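N5-Carboxyaminoimidazole ribonucleotide synthetase (Staphylococcus aureus subsp. aureus, PDB 3ORQ) catalyses the ATP-dependent joining of bicarbonate to 5-aminoimidazole ribonucleotide, giving N5-carboxyaminoimidazole ribonucleotide in purine biosynthesis. Local coordinates at residues V38-P43 / H54-A59; V195-T200 / I207-L212; N219-K224 / N317-D322. All blocks are in the same frame, centred on the assembly; numbering follows the deposited sequence.

Contact 1. Residues V38-P43 / H54-A59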
ATOM      1  N   VAL A  38      -0.652 -11.419 -10.732  1.00  4.77           N
ATOM      2  CA  VAL A  38       0.563 -11.937 -10.124  1.00  2.84           C
ATOM      3  C   VAL A  38       0.503 -13.446 -10.026  1.00  3.93           C
ATOM      4  O   VAL A  38      -0.438 -13.988  -9.451  1.00  3.82           O
ATOM      5  CB  VAL A  38       0.743 -11.398  -8.689  1.00  2.51           C
ATOM      6  CG1 VAL A  38       1.934 -12.100  -8.010  1.00  4.11           C
ATOM      7  CG2 VAL A  38       0.953  -9.872  -8.690  1.00  2.00           C
ATOM      8  N   VAL A  39       1.532 -14.111 -10.560  1.00  4.69           N
ATOM      9  CA  VAL A  39       1.753 -15.544 -10.325  1.00  4.15           C
ATOM     10  C   VAL A  39       3.007 -15.697  -9.456  1.00  3.94           C
ATOM     11  O   VAL A  39       4.055 -15.129  -9.755  1.00  6.59           O
ATOM     12  CB  VAL A  39       1.948 -16.305 -11.658  1.00  4.23           C
ATOM     13  CG1 VAL A  39       2.250 -17.747 -11.390  1.00  3.18           C
ATOM     14  CG2 VAL A  39       0.667 -16.231 -12.476  1.00  5.24           C
ATOM     15  N   VAL A  40       2.918 -16.448  -8.376  1.00  2.34           N
ATOM     16  CA  VAL A  40       4.065 -16.542  -7.511  1.00  2.34           C
ATOM     17  C   VAL A  40       4.491 -18.028  -7.344  1.00  4.96           C
ATOM     18  O   VAL A  40       3.636 -18.931  -7.252  1.00  4.98           O
ATOM     19  CB  VAL A  40       3.808 -15.858  -6.117  1.00  2.50           C
ATOM     20  CG1 VAL A  40       2.613 -16.525  -5.393  1.00  2.00           C
ATOM     21  CG2 VAL A  40       5.053 -15.981  -5.226  1.00  2.00           C
ATOM     22  N   LEU A  41       5.810 -18.251  -7.321  1.00  4.66           N
ATOM     23  CA  LEU A  41       6.394 -19.590  -7.172  1.00  5.97           C
ATOM     24  C   LEU A  41       7.205 -19.641  -5.867  1.00  6.52           C
ATOM     25  O   LEU A  41       8.087 -18.805  -5.613  1.00  6.74           O
ATOM     26  CB  LEU A  41       7.286 -19.944  -8.379  1.00  4.33           C
ATOM     27  CG  LEU A  41       7.817 -21.384  -8.456  1.00  6.63           C
ATOM     28  CD1 LEU A  41       8.049 -21.871  -9.908  1.00  6.09           C
ATOM     29  CD2 LEU A  41       9.068 -21.563  -7.614  1.00  6.71           C
ATOM     30  N   ASP A  42       6.900 -20.624  -5.033  1.00  6.64           N
ATOM     31  CA  ASP A  42       7.592 -20.799  -3.766  1.00  5.86           C
ATOM     32  C   ASP A  42       7.361 -22.262  -3.359  1.00  7.60           C
ATOM     33  O   ASP A  42       6.263 -22.794  -3.578  1.00  9.95           O
ATOM     34  CB  ASP A  42       7.003 -19.836  -2.712  1.00  5.75           C
ATOM     35  CG  ASP A  42       7.866 -19.717  -1.460  1.00  8.18           C
ATOM     36  OD1 ASP A  42       8.609 -18.715  -1.317  1.00  8.11           O
ATOM     37  OD2 ASP A  42       7.844 -20.640  -0.626  1.00 12.02           O
ATOM     38  N   PRO A  43       8.360 -22.903  -2.729  1.00  8.11           N
ATOM     39  CA  PRO A  43       8.195 -24.287  -2.225  1.00  8.38           C
ATOM     40  C   PRO A  43       7.213 -24.430  -1.067  1.00 10.00           C
ATOM     41  O   PRO A  43       6.688 -25.521  -0.818  1.00  9.15           O
ATOM     42  CB  PRO A  43       9.625 -24.665  -1.755  1.00 10.32           C
ATOM     43  CG  PRO A  43      10.320 -23.303  -1.500  1.00  9.26           C
ATOM     44  CD  PRO A  43       9.749 -22.404  -2.570  1.00  5.82           C
ATOM     45  N   HIS A  54      -2.673 -14.056  -8.017  1.00  2.44           N
ATOM     46  CA  HIS A  54      -3.755 -14.678  -8.766  1.00  2.89           C
ATOM     47  C   HIS A  54      -3.531 -16.151  -8.855  1.00  5.65           C
ATOM     48  O   HIS A  54      -4.470 -16.921  -8.824  1.00  6.74           O
ATOM     49  CB  HIS A  54      -3.836 -14.095 -10.186  1.00  2.93           C
ATOM     50  CG  HIS A  54      -4.325 -12.683 -10.202  1.00  2.00           C
ATOM     51  ND1 HIS A  54      -3.531 -11.637  -9.815  1.00  2.73           N
ATOM     52  CD2 HIS A  54      -5.535 -12.147 -10.480  1.00  2.00           C
ATOM     53  CE1 HIS A  54      -4.218 -10.505  -9.880  1.00  2.00           C
ATOM     54  NE2 HIS A  54      -5.433 -10.785 -10.288  1.00  2.00           N
ATOM     55  N   GLU A  55      -2.272 -16.553  -8.895  1.00  5.00           N
ATOM     56  CA  GLU A  55      -1.989 -17.948  -8.998  1.00  8.84           C
ATOM     57  C   GLU A  55      -0.760 -18.295  -8.167  1.00  7.76           C
ATOM     58  O   GLU A  55       0.176 -17.510  -8.076  1.00  9.33           O
ATOM     59  CB  GLU A  55      -1.779 -18.241 -10.471  1.00 13.36           C
ATOM     60  CG  GLU A  55      -1.771 -19.665 -10.876  1.00 20.31           C
ATOM     61  CD  GLU A  55      -2.085 -19.809 -12.360  1.00 25.22           C
ATOM     62  OE1 GLU A  55      -2.559 -18.825 -13.009  1.00 26.74           O
ATOM     63  OE2 GLU A  55      -1.854 -20.918 -12.857  1.00 28.54           O
ATOM     64  N   PHE A  56      -0.776 -19.469  -7.547  1.00  7.58           N
ATOM     65  CA  PHE A  56       0.324 -19.919  -6.728  1.00  7.39           C
ATOM     66  C   PHE A  56       0.844 -21.240  -7.316  1.00  8.62           C
ATOM     67  O   PHE A  56       0.064 -22.173  -7.540  1.00  8.33           O
ATOM     68  CB  PHE A  56      -0.137 -20.088  -5.274  1.00  8.20           C
ATOM     69  CG  PHE A  56       0.856 -20.793  -4.411  1.00 10.01           C
ATOM     70  CD1 PHE A  56       2.114 -20.288  -4.244  1.00  9.88           C
ATOM     71  CD2 PHE A  56       0.529 -21.997  -3.774  1.00 12.01           C
ATOM     72  CE1 PHE A  56       3.058 -20.978  -3.460  1.00 11.47           C
ATOM     73  CE2 PHE A  56       1.477 -22.689  -2.980  1.00  7.03           C
ATOM     74  CZ  PHE A  56       2.712 -22.185  -2.828  1.00  8.00           C
ATOM     75  N   ILE A  57       2.137 -21.283  -7.621  1.00  8.34           N
ATOM     76  CA  ILE A  57       2.794 -22.486  -8.083  1.00  8.60           C
ATOM     77  C   ILE A  57       3.740 -22.955  -6.961  1.00 10.40           C
ATOM     78  O   ILE A  57       4.748 -22.294  -6.646  1.00 10.26           O
ATOM     79  CB  ILE A  57       3.623 -22.264  -9.320  1.00  8.13           C
ATOM     80  CG1 ILE A  57       2.756 -21.860 -10.529  1.00  7.55           C
ATOM     81  CG2 ILE A  57       4.438 -23.533  -9.642  1.00  5.72           C
ATOM     82  CD1 ILE A  57       3.607 -21.394 -11.754  1.00  2.00           C
ATOM     83  N   GLN A  58       3.392 -24.081  -6.337  1.00 10.84           N
ATOM     84  CA  GLN A  58       4.221 -24.625  -5.269  1.00 10.17           C
ATOM     85  C   GLN A  58       5.278 -25.534  -5.924  1.00  9.44           C
ATOM     86  O   GLN A  58       4.936 -26.557  -6.525  1.00  9.84           O
ATOM     87  CB  GLN A  58       3.380 -25.408  -4.239  1.00  9.14           C
ATOM     88  CG  GLN A  58       4.246 -25.982  -3.109  1.00 11.46           C
ATOM     89  CD  GLN A  58       3.461 -26.688  -1.974  1.00 14.42           C
ATOM     90  OE1 GLN A  58       2.268 -26.961  -2.087  1.00 10.68           O
ATOM     91  NE2 GLN A  58       4.156 -26.971  -0.874  1.00 13.62           N
ATOM     92  N   ALA A  59       6.537 -25.129  -5.829  1.00  7.09           N
ATOM     93  CA  ALA A  59       7.644 -25.889  -6.360  1.00  9.88           C
ATOM     94  C   ALA A  59       8.961 -25.338  -5.827  1.00 11.16           C
ATOM     95  O   ALA A  59       9.040 -24.188  -5.418  1.00 12.44           O
ATOM     96  CB  ALA A  59       7.618 -25.847  -7.883  1.00  8.85           C
TER
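Gln58 reaches across to the backbone of Pro43. Its CB lies 3.9 Å from Asp42 O. With CG anti to the backbone N (chi1 -180°) and the chain extended beyond it, CG passes on to Pro43 O at 3.4 Å, CD follows at 3.6 Å from the same oxygen, and the amide then gives an N-H from NE2 to Pro43 O (2.9 Å). The acceptor sits close to the plane of the Gln58 amide, while NE2 approaches tilted from the carbonyl plane of Pro43.

Behind this clasp, residues 39-41 and 55-57 run as parallel strands, one edge pair of the four-stranded Rossmann-like sheet of the preATP-grasp domain, 55-58 being an outermost strand within this chain. The backbone ladder includes a nearly straight bond from Ile57 N to Val40 O (2.8 Å). On the face of the sheet that carries Val39, Leu41 and Ile57, Ile57 is the bridge: its CD1 meets Val39 CG1 at 3.9 Å, and its CG2 meets Leu41 CD1. Helix 64-73 covers this face, Leu70 touching Val39 and Leu67 touching Leu41, and Lys73 forms a salt bridge with Glu55. On the other face the Phe56 ring leans across Val40, CD1 touching Val40 CG1, and its CE1 and CZ both lie 3.7 Å from Asp42 O. At the opposite end His54 accepts the backbone N-H of Val38 on ND1 (3.0 Å), the donor standing 35° out of the imidazole plane; the same ring meets Tyr51 of the second subunit.

Contact 2. Residues V195-T200 / I207-L212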
ATOM      1  N   VAL A 195      25.593   2.367   6.116  1.00 15.60           N
ATOM      2  CA  VAL A 195      24.530   2.958   5.323  1.00 13.85           C
ATOM      3  C   VAL A 195      24.256   2.079   4.128  1.00 13.38           C
ATOM      4  O   VAL A 195      25.058   1.189   3.797  1.00 12.19           O
ATOM      5  CB  VAL A 195      24.841   4.417   4.825  1.00 12.26           C
ATOM      6  CG1 VAL A 195      25.090   5.327   6.000  1.00 12.18           C
ATOM      7  CG2 VAL A 195      26.000   4.439   3.826  1.00 12.46           C
ATOM      8  N   SER A 196      23.138   2.356   3.463  1.00 11.60           N
ATOM      9  CA  SER A 196      22.819   1.674   2.207  1.00 10.48           C
ATOM     10  C   SER A 196      22.086   2.627   1.297  1.00  9.54           C
ATOM     11  O   SER A 196      21.528   3.633   1.730  1.00  8.47           O
ATOM     12  CB  SER A 196      21.977   0.412   2.452  1.00 11.81           C
ATOM     13  OG  SER A 196      20.654   0.727   2.862  1.00 13.23           O
ATOM     14  N   LEU A 197      22.116   2.307   0.011  1.00  9.79           N
ATOM     15  CA  LEU A 197      21.537   3.134  -1.023  1.00  7.05           C
ATOM     16  C   LEU A 197      20.668   2.204  -1.869  1.00  7.25           C
ATOM     17  O   LEU A 197      21.144   1.246  -2.484  1.00  7.04           O
ATOM     18  CB  LEU A 197      22.640   3.743  -1.875  1.00  8.18           C
ATOM     19  CG  LEU A 197      22.202   4.845  -2.833  1.00  8.41           C
ATOM     20  CD1 LEU A 197      21.612   6.043  -2.089  1.00  7.62           C
ATOM     21  CD2 LEU A 197      23.367   5.271  -3.697  1.00 12.91           C
ATOM     22  N   THR A 198      19.369   2.439  -1.836  1.00  7.67           N
ATOM     23  CA  THR A 198      18.438   1.652  -2.646  1.00  7.30           C
ATOM     24  C   THR A 198      18.233   2.379  -3.998  1.00  6.38           C
ATOM     25  O   THR A 198      18.131   3.602  -4.030  1.00  4.49           O
ATOM     26  CB  THR A 198      17.182   1.425  -1.863  1.00  8.51           C
ATOM     27  OG1 THR A 198      17.508   0.574  -0.739  1.00  6.16           O
ATOM     28  CG2 THR A 198      16.086   0.781  -2.760  1.00  9.02           C
ATOM     29  N   VAL A 199      18.222   1.625  -5.095  1.00  5.18           N
ATOM     30  CA  VAL A 199      18.284   2.189  -6.431  1.00  3.22           C
ATOM     31  C   VAL A 199      17.322   1.443  -7.334  1.00  4.45           C
ATOM     32  O   VAL A 199      17.038   0.253  -7.116  1.00  3.91           O
ATOM     33  CB  VAL A 199      19.738   2.040  -7.061  1.00  2.38           C
ATOM     34  CG1 VAL A 199      19.837   2.685  -8.438  1.00  2.00           C
ATOM     35  CG2 VAL A 199      20.830   2.573  -6.150  1.00  2.00           C
ATOM     36  N   THR A 200      16.814   2.127  -8.358  1.00  4.72           N
ATOM     37  CA  THR A 200      15.998   1.405  -9.332  1.00  5.43           C
ATOM     38  C   THR A 200      16.467   1.770 -10.715  1.00  4.31           C
ATOM     39  O   THR A 200      16.650   2.944 -11.033  1.00  6.44           O
ATOM     40  CB  THR A 200      14.467   1.714  -9.213  1.00  4.76           C
ATOM     41  OG1 THR A 200      14.000   1.441  -7.877  1.00  4.41           O
ATOM     42  CG2 THR A 200      13.687   0.787 -10.189  1.00  6.53           C
ATOM     43  N   ILE A 207      17.385   5.623 -14.250  1.00 11.29           N
ATOM     44  CA  ILE A 207      17.825   5.292 -12.902  1.00 13.35           C
ATOM     45  C   ILE A 207      17.285   6.289 -11.860  1.00 14.00           C
ATOM     46  O   ILE A 207      17.120   7.454 -12.165  1.00 16.68           O
ATOM     47  CB  ILE A 207      19.355   5.143 -12.816  1.00 13.09           C
ATOM     48  CG1 ILE A 207      19.762   4.696 -11.417  1.00 16.33           C
ATOM     49  CG2 ILE A 207      20.076   6.455 -13.203  1.00 14.63           C
ATOM     50  CD1 ILE A 207      21.245   4.233 -11.305  1.00 19.55           C
ATOM     51  N   THR A 208      16.994   5.809 -10.650  1.00 13.58           N
ATOM     52  CA  THR A 208      16.462   6.624  -9.561  1.00 12.57           C
ATOM     53  C   THR A 208      17.036   6.144  -8.243  1.00  8.97           C
ATOM     54  O   THR A 208      17.266   4.966  -8.055  1.00  7.36           O
ATOM     55  CB  THR A 208      14.936   6.487  -9.460  1.00 16.10           C
ATOM     56  OG1 THR A 208      14.416   6.391 -10.781  1.00 25.61           O
ATOM     57  CG2 THR A 208      14.299   7.731  -8.780  1.00 16.43           C
ATOM     58  N   PHE A 209      17.278   7.089  -7.337  1.00  8.45           N
ATOM     59  CA  PHE A 209      17.887   6.813  -6.062  1.00  8.98           C
ATOM     60  C   PHE A 209      16.934   7.212  -4.939  1.00  9.23           C
ATOM     61  O   PHE A 209      16.427   8.334  -4.932  1.00 11.36           O
ATOM     62  CB  PHE A 209      19.195   7.614  -5.906  1.00  8.34           C
ATOM     63  CG  PHE A 209      20.271   7.232  -6.868  1.00  8.39           C
ATOM     64  CD1 PHE A 209      20.395   7.895  -8.086  1.00 10.08           C
ATOM     65  CD2 PHE A 209      21.200   6.235  -6.537  1.00 12.53           C
ATOM     66  CE1 PHE A 209      21.442   7.568  -8.988  1.00 13.24           C
ATOM     67  CE2 PHE A 209      22.242   5.882  -7.438  1.00 11.24           C
ATOM     68  CZ  PHE A 209      22.358   6.566  -8.659  1.00 12.12           C
ATOM     69  N   PHE A 210      16.712   6.304  -4.000  1.00  7.20           N
ATOM     70  CA  PHE A 210      16.015   6.608  -2.772  1.00  8.28           C
ATOM     71  C   PHE A 210      16.959   7.351  -1.824  1.00 10.42           C
ATOM     72  O   PHE A 210      18.171   7.335  -2.018  1.00 11.29           O
ATOM     73  CB  PHE A 210      15.521   5.273  -2.129  1.00  7.46           C
ATOM     74  CG  PHE A 210      14.332   4.684  -2.858  1.00  6.78           C
ATOM     75  CD1 PHE A 210      14.512   4.031  -4.075  1.00  6.50           C
ATOM     76  CD2 PHE A 210      13.023   4.852  -2.369  1.00  3.35           C
ATOM     77  CE1 PHE A 210      13.400   3.533  -4.788  1.00  8.26           C
ATOM     78  CE2 PHE A 210      11.903   4.368  -3.094  1.00  2.00           C
ATOM     79  CZ  PHE A 210      12.089   3.710  -4.285  1.00  2.00           C
ATOM     80  N   PRO A 211      16.404   8.032  -0.808  1.00 11.16           N
ATOM     81  CA  PRO A 211      17.248   8.675   0.221  1.00  8.58           C
ATOM     82  C   PRO A 211      18.210   7.674   0.880  1.00  9.61           C
ATOM     83  O   PRO A 211      17.835   6.542   1.175  1.00  7.49           O
ATOM     84  CB  PRO A 211      16.223   9.166   1.270  1.00  9.01           C
ATOM     85  CG  PRO A 211      14.786   8.868   0.662  1.00 10.69           C
ATOM     86  CD  PRO A 211      14.998   8.523  -0.783  1.00 10.54           C
ATOM     87  N   LEU A 212      19.443   8.108   1.134  1.00 11.00           N
ATOM     88  CA  LEU A 212      20.430   7.308   1.859  1.00 11.70           C
ATOM     89  C   LEU A 212      19.874   6.903   3.201  1.00 12.04           C
ATOM     90  O   LEU A 212      19.243   7.689   3.891  1.00 13.47           O
ATOM     91  CB  LEU A 212      21.710   8.108   2.040  1.00 11.27           C
ATOM     92  CG  LEU A 212      22.929   7.296   2.446  1.00 14.92           C
ATOM     93  CD1 LEU A 212      23.477   6.365   1.298  1.00 12.01           C
ATOM     94  CD2 LEU A 212      24.027   8.248   3.058  1.00 12.99           C
TER
HETATM   95  O   HOH W   1      18.695   4.764  -0.575  1.00  9.26           O
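A water bridges the gap where the two backbones part beyond Phe210: it accepts from Thr198 N (2.7 Å) and donates to Pro211 O (2.6 Å). Further along, the strands pair directly. Thr208 O takes the N-H of Thr200 at 2.9 Å, and the Thr208 N-H returns a bond to Thr200 O; both donors lie in the plane of the carbonyl they address. This is the hydrogen-bonded pair of an antiparallel beta hairpin, strands 191-201 and 207-218, within the large sheet of the ATP-grasp domain. One step along, Val199 and Phe209 form a non-hydrogen-bonded pair, and Phe210 N then bonds to Thr198 O.

Apolar groups gather on the Val199 and Phe209 side. Leu197 CD2 and Val199 CG2 both meet the Phe209 ring obliquely at its CD2 and CE2 atoms, each lying 3.7 Å from CD2. Val199 CG1, set anti to the backbone N (chi1 -177°), is turned instead to Ile207 CD1 at 3.5 Å. Where the strands separate, Leu212 CD1 fills in against Leu197 CD1 (3.9 Å) and Val195 CG2, and Ala237 and Val241 of helix 234-245 pack on Leu197. Across the sheet, the Phe210 ring turns its edge to Thr198 O and to Thr200 OG1, lying beside helix 290-298. The Thr200 hydroxyl itself has hydrogen-bond partners in Thr253 and Thr293.

Pairing thus passes from direct amide bonds to a water bridge: Thr198 N and Pro211 O, too far apart to bond each other, are both satisfied, while leucine side chains maintain the contact.

Contact 3. Residues N219-K224 / N317-D322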
ATOM      1  N   ASN A 219      23.230  -8.443  16.515  1.00 23.10           N
ATOM      2  CA  ASN A 219      23.571  -9.840  16.273  1.00 24.05           C
ATOM      3  C   ASN A 219      23.635 -10.105  14.771  1.00 23.67           C
ATOM      4  O   ASN A 219      23.252 -11.169  14.279  1.00 23.23           O
ATOM      5  CB  ASN A 219      22.582 -10.785  16.997  1.00 24.63           C
ATOM      6  CG  ASN A 219      22.552 -10.548  18.506  1.00 26.77           C
ATOM      7  OD1 ASN A 219      23.591 -10.313  19.138  1.00 32.86           O
ATOM      8  ND2 ASN A 219      21.374 -10.618  19.088  1.00 25.80           N
ATOM      9  N   GLN A 220      24.116  -9.095  14.057  1.00 24.09           N
ATOM     10  CA  GLN A 220      24.388  -9.182  12.618  1.00 24.16           C
ATOM     11  C   GLN A 220      23.139  -9.217  11.748  1.00 22.44           C
ATOM     12  O   GLN A 220      23.217  -9.400  10.534  1.00 22.88           O
ATOM     13  CB  GLN A 220      25.386 -10.314  12.307  1.00 24.57           C
ATOM     14  CG  GLN A 220      26.816 -10.027  12.849  1.00 27.34           C
ATOM     15  CD  GLN A 220      26.947 -10.262  14.371  1.00 31.62           C
ATOM     16  OE1 GLN A 220      26.618 -11.346  14.882  1.00 31.41           O
ATOM     17  NE2 GLN A 220      27.419  -9.240  15.094  1.00 31.34           N
ATOM     18  N   ILE A 221      21.992  -8.993  12.386  1.00 22.36           N
ATOM     19  CA  ILE A 221      20.686  -8.885  11.709  1.00 19.40           C
ATOM     20  C   ILE A 221      20.250  -7.433  11.712  1.00 18.14           C
ATOM     21  O   ILE A 221      20.336  -6.767  12.738  1.00 17.03           O
ATOM     22  CB  ILE A 221      19.623  -9.710  12.449  1.00 19.22           C
ATOM     23  CG1 ILE A 221      20.129 -11.153  12.690  1.00 19.78           C
ATOM     24  CG2 ILE A 221      18.290  -9.661  11.726  1.00 15.72           C
ATOM     25  CD1 ILE A 221      19.255 -11.940  13.671  1.00 19.61           C
ATOM     26  N   LEU A 222      19.753  -6.941  10.574  1.00 16.95           N
ATOM     27  CA  LEU A 222      19.264  -5.568  10.522  1.00 15.00           C
ATOM     28  C   LEU A 222      18.266  -5.321  11.652  1.00 13.02           C
ATOM     29  O   LEU A 222      17.388  -6.111  11.869  1.00 11.74           O
ATOM     30  CB  LEU A 222      18.642  -5.228   9.147  1.00 15.45           C
ATOM     31  CG  LEU A 222      18.067  -3.803   9.059  1.00 13.24           C
ATOM     32  CD1 LEU A 222      19.160  -2.717   9.339  1.00 10.67           C
ATOM     33  CD2 LEU A 222      17.391  -3.557   7.709  1.00  9.67           C
ATOM     34  N   PHE A 223      18.444  -4.226  12.380  1.00 12.56           N
ATOM     35  CA  PHE A 223      17.672  -3.935  13.579  1.00 11.81           C
ATOM     36  C   PHE A 223      16.918  -2.644  13.393  1.00 12.46           C
ATOM     37  O   PHE A 223      15.726  -2.585  13.675  1.00 14.80           O
ATOM     38  CB  PHE A 223      18.656  -3.761  14.715  1.00 12.99           C
ATOM     39  CG  PHE A 223      18.076  -3.290  16.010  1.00 11.94           C
ATOM     40  CD1 PHE A 223      17.065  -4.008  16.650  1.00 12.44           C
ATOM     41  CD2 PHE A 223      18.672  -2.211  16.678  1.00 10.10           C
ATOM     42  CE1 PHE A 223      16.588  -3.601  17.896  1.00 13.35           C
ATOM     43  CE2 PHE A 223      18.212  -1.798  17.936  1.00 11.30           C
ATOM     44  CZ  PHE A 223      17.167  -2.488  18.547  1.00 12.42           C
ATOM     45  N   LYS A 224      17.612  -1.620  12.903  1.00 11.70           N
ATOM     46  CA  LYS A 224      17.078  -0.262  12.841  1.00 11.49           C
ATOM     47  C   LYS A 224      17.593   0.443  11.606  1.00 12.22           C
ATOM     48  O   LYS A 224      18.768   0.389  11.330  1.00 14.42           O
ATOM     49  CB  LYS A 224      17.477   0.549  14.080  1.00 10.63           C
ATOM     50  CG  LYS A 224      17.038   2.021  14.036  1.00  8.14           C
ATOM     51  CD  LYS A 224      17.126   2.661  15.389  1.00  7.37           C
ATOM     52  CE  LYS A 224      18.497   2.314  16.059  1.00 11.73           C
ATOM     53  NZ  LYS A 224      19.669   3.059  15.444  1.00 12.06           N
ATOM     54  N   ASN A 317      12.964  -3.689  12.549  1.00  9.40           N
ATOM     55  CA  ASN A 317      12.543  -5.046  12.206  1.00  9.83           C
ATOM     56  C   ASN A 317      11.781  -5.644  13.363  1.00 10.60           C
ATOM     57  O   ASN A 317      11.957  -5.230  14.505  1.00  9.88           O
ATOM     58  CB  ASN A 317      13.747  -5.919  11.896  1.00 11.68           C
ATOM     59  CG  ASN A 317      13.958  -6.095  10.411  1.00 12.39           C
ATOM     60  OD1 ASN A 317      13.085  -5.748   9.594  1.00 14.97           O
ATOM     61  ND2 ASN A 317      15.124  -6.617  10.043  1.00  9.50           N
ATOM     62  N   LEU A 318      10.908  -6.599  13.079  1.00 10.75           N
ATOM     63  CA  LEU A 318      10.291  -7.384  14.175  1.00  8.75           C
ATOM     64  C   LEU A 318      10.625  -8.859  14.032  1.00  8.42           C
ATOM     65  O   LEU A 318       9.959  -9.593  13.321  1.00  8.53           O
ATOM     66  CB  LEU A 318       8.779  -7.141  14.308  1.00  8.63           C
ATOM     67  CG  LEU A 318       8.306  -5.740  14.752  1.00  9.24           C
ATOM     68  CD1 LEU A 318       6.844  -5.432  14.339  1.00  6.67           C
ATOM     69  CD2 LEU A 318       8.490  -5.564  16.277  1.00  8.81           C
ATOM     70  N   LEU A 319      11.688  -9.294  14.701  1.00  9.03           N
ATOM     71  CA  LEU A 319      11.972 -10.742  14.833  1.00  9.26           C
ATOM     72  C   LEU A 319      10.929 -11.413  15.713  1.00  9.40           C
ATOM     73  O   LEU A 319      10.203 -10.736  16.425  1.00  9.82           O
ATOM     74  CB  LEU A 319      13.354 -10.956  15.434  1.00  8.20           C
ATOM     75  CG  LEU A 319      14.452 -10.215  14.697  1.00 10.13           C
ATOM     76  CD1 LEU A 319      15.862 -10.389  15.403  1.00 12.33           C
ATOM     77  CD2 LEU A 319      14.438 -10.682  13.233  1.00 10.25           C
ATOM     78  N   GLY A 320      10.850 -12.742  15.676  1.00 11.35           N
ATOM     79  CA  GLY A 320       9.926 -13.482  16.555  1.00 12.70           C
ATOM     80  C   GLY A 320       9.997 -13.025  18.015  1.00 15.79           C
ATOM     81  O   GLY A 320       8.975 -12.880  18.686  1.00 18.63           O
ATOM     82  N   LYS A 321      11.210 -12.753  18.494  1.00 16.03           N
ATOM     83  CA  LYS A 321      11.416 -12.395  19.893  1.00 17.14           C
ATOM     84  C   LYS A 321      10.924 -10.984  20.166  1.00 16.37           C
ATOM     85  O   LYS A 321      10.522 -10.673  21.293  1.00 18.51           O
ATOM     86  CB  LYS A 321      12.896 -12.538  20.300  1.00 18.61           C
ATOM     87  CG  LYS A 321      13.829 -11.503  19.641  1.00 19.28           C
ATOM     88  CD  LYS A 321      15.270 -11.739  20.074  1.00 24.95           C
ATOM     89  CE  LYS A 321      16.246 -10.879  19.301  1.00 26.00           C
ATOM     90  NZ  LYS A 321      17.543 -10.718  20.004  1.00 27.22           N
ATOM     91  N   ASP A 322      10.952 -10.129  19.143  1.00 13.07           N
ATOM     92  CA  ASP A 322      10.415  -8.794  19.295  1.00 12.93           C
ATOM     93  C   ASP A 322       8.884  -8.851  19.471  1.00 13.76           C
ATOM     94  O   ASP A 322       8.327  -8.123  20.313  1.00 14.29           O
ATOM     95  CB  ASP A 322      10.823  -7.916  18.120  1.00 13.86           C
ATOM     96  CG  ASP A 322      12.325  -7.850  17.947  1.00 17.51           C
ATOM     97  OD1 ASP A 322      12.997  -7.685  18.979  1.00 20.53           O
ATOM     98  OD2 ASP A 322      12.837  -7.963  16.800  1.00 18.33           O
TER
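A long antiparallel sheet carries the ATP-grasp domain into the C-terminal domain, and strands 221-227 and 313-319 are neighbours at that passage. Their pairing is sparse. Asn317 supplies both hydrogen bonds of the contact: its backbone N binds Phe223 O at 3.2 Å, and its side-chain ND2 binds Leu222 O at 3.0 Å. Each donor stands above the plane of the carbonyl it meets, away from the lone-pair directions, and the side-chain bond is bent, with 142° at the hydrogen. The side chains of Asn317 and Leu222 cross at about a right angle, Asn317 ND2 lying 3.9 Å from Leu222 CB. Nearby, Phe223 and Lys224 both face Glu216 of strand 207-218 in a classic beta bulge.

Further out, Ile221 and Leu319 reach toward each other tip to tip, CD1 to CD1 at 4.1 Å. Leu319 is also the N-cap residue of helix 320-326, and its N-H is taken by Asp322 OD2 (2.7 Å) on the anti side of the carboxylate. Gln220, in the turn before Ile221, touches the bound ADP.

One asparagine therefore grips two successive carbonyls, so the junction is joined by a side-chain amide as well as by a backbone bond. The Asp322 carboxylate, bonded back to the N-cap residue Leu319, would be expected to be stabilised by the partial positive charge of that helix end.

From the N terminus, contact 1 comes first, closing the loop of ten residues between its segments at the margin of the Rossmann-like sheet. Contact 2 follows in the ATP-grasp domain, where it closes the hairpin of strands 191-201 and 207-218. Contact 3 opens just after it, strand 221-227 following strand 207-218, and spans 92 residues before closing on strand 313-319, so it ties the ATP-grasp domain to the C-terminal one. The three stand in series, neither nesting nor crossing. Contacts 2 and 3 share the large antiparallel sheet, their nearest atoms about 7 Å apart; contact 1 lies about 17 Å from either, nearest atom to nearest atom.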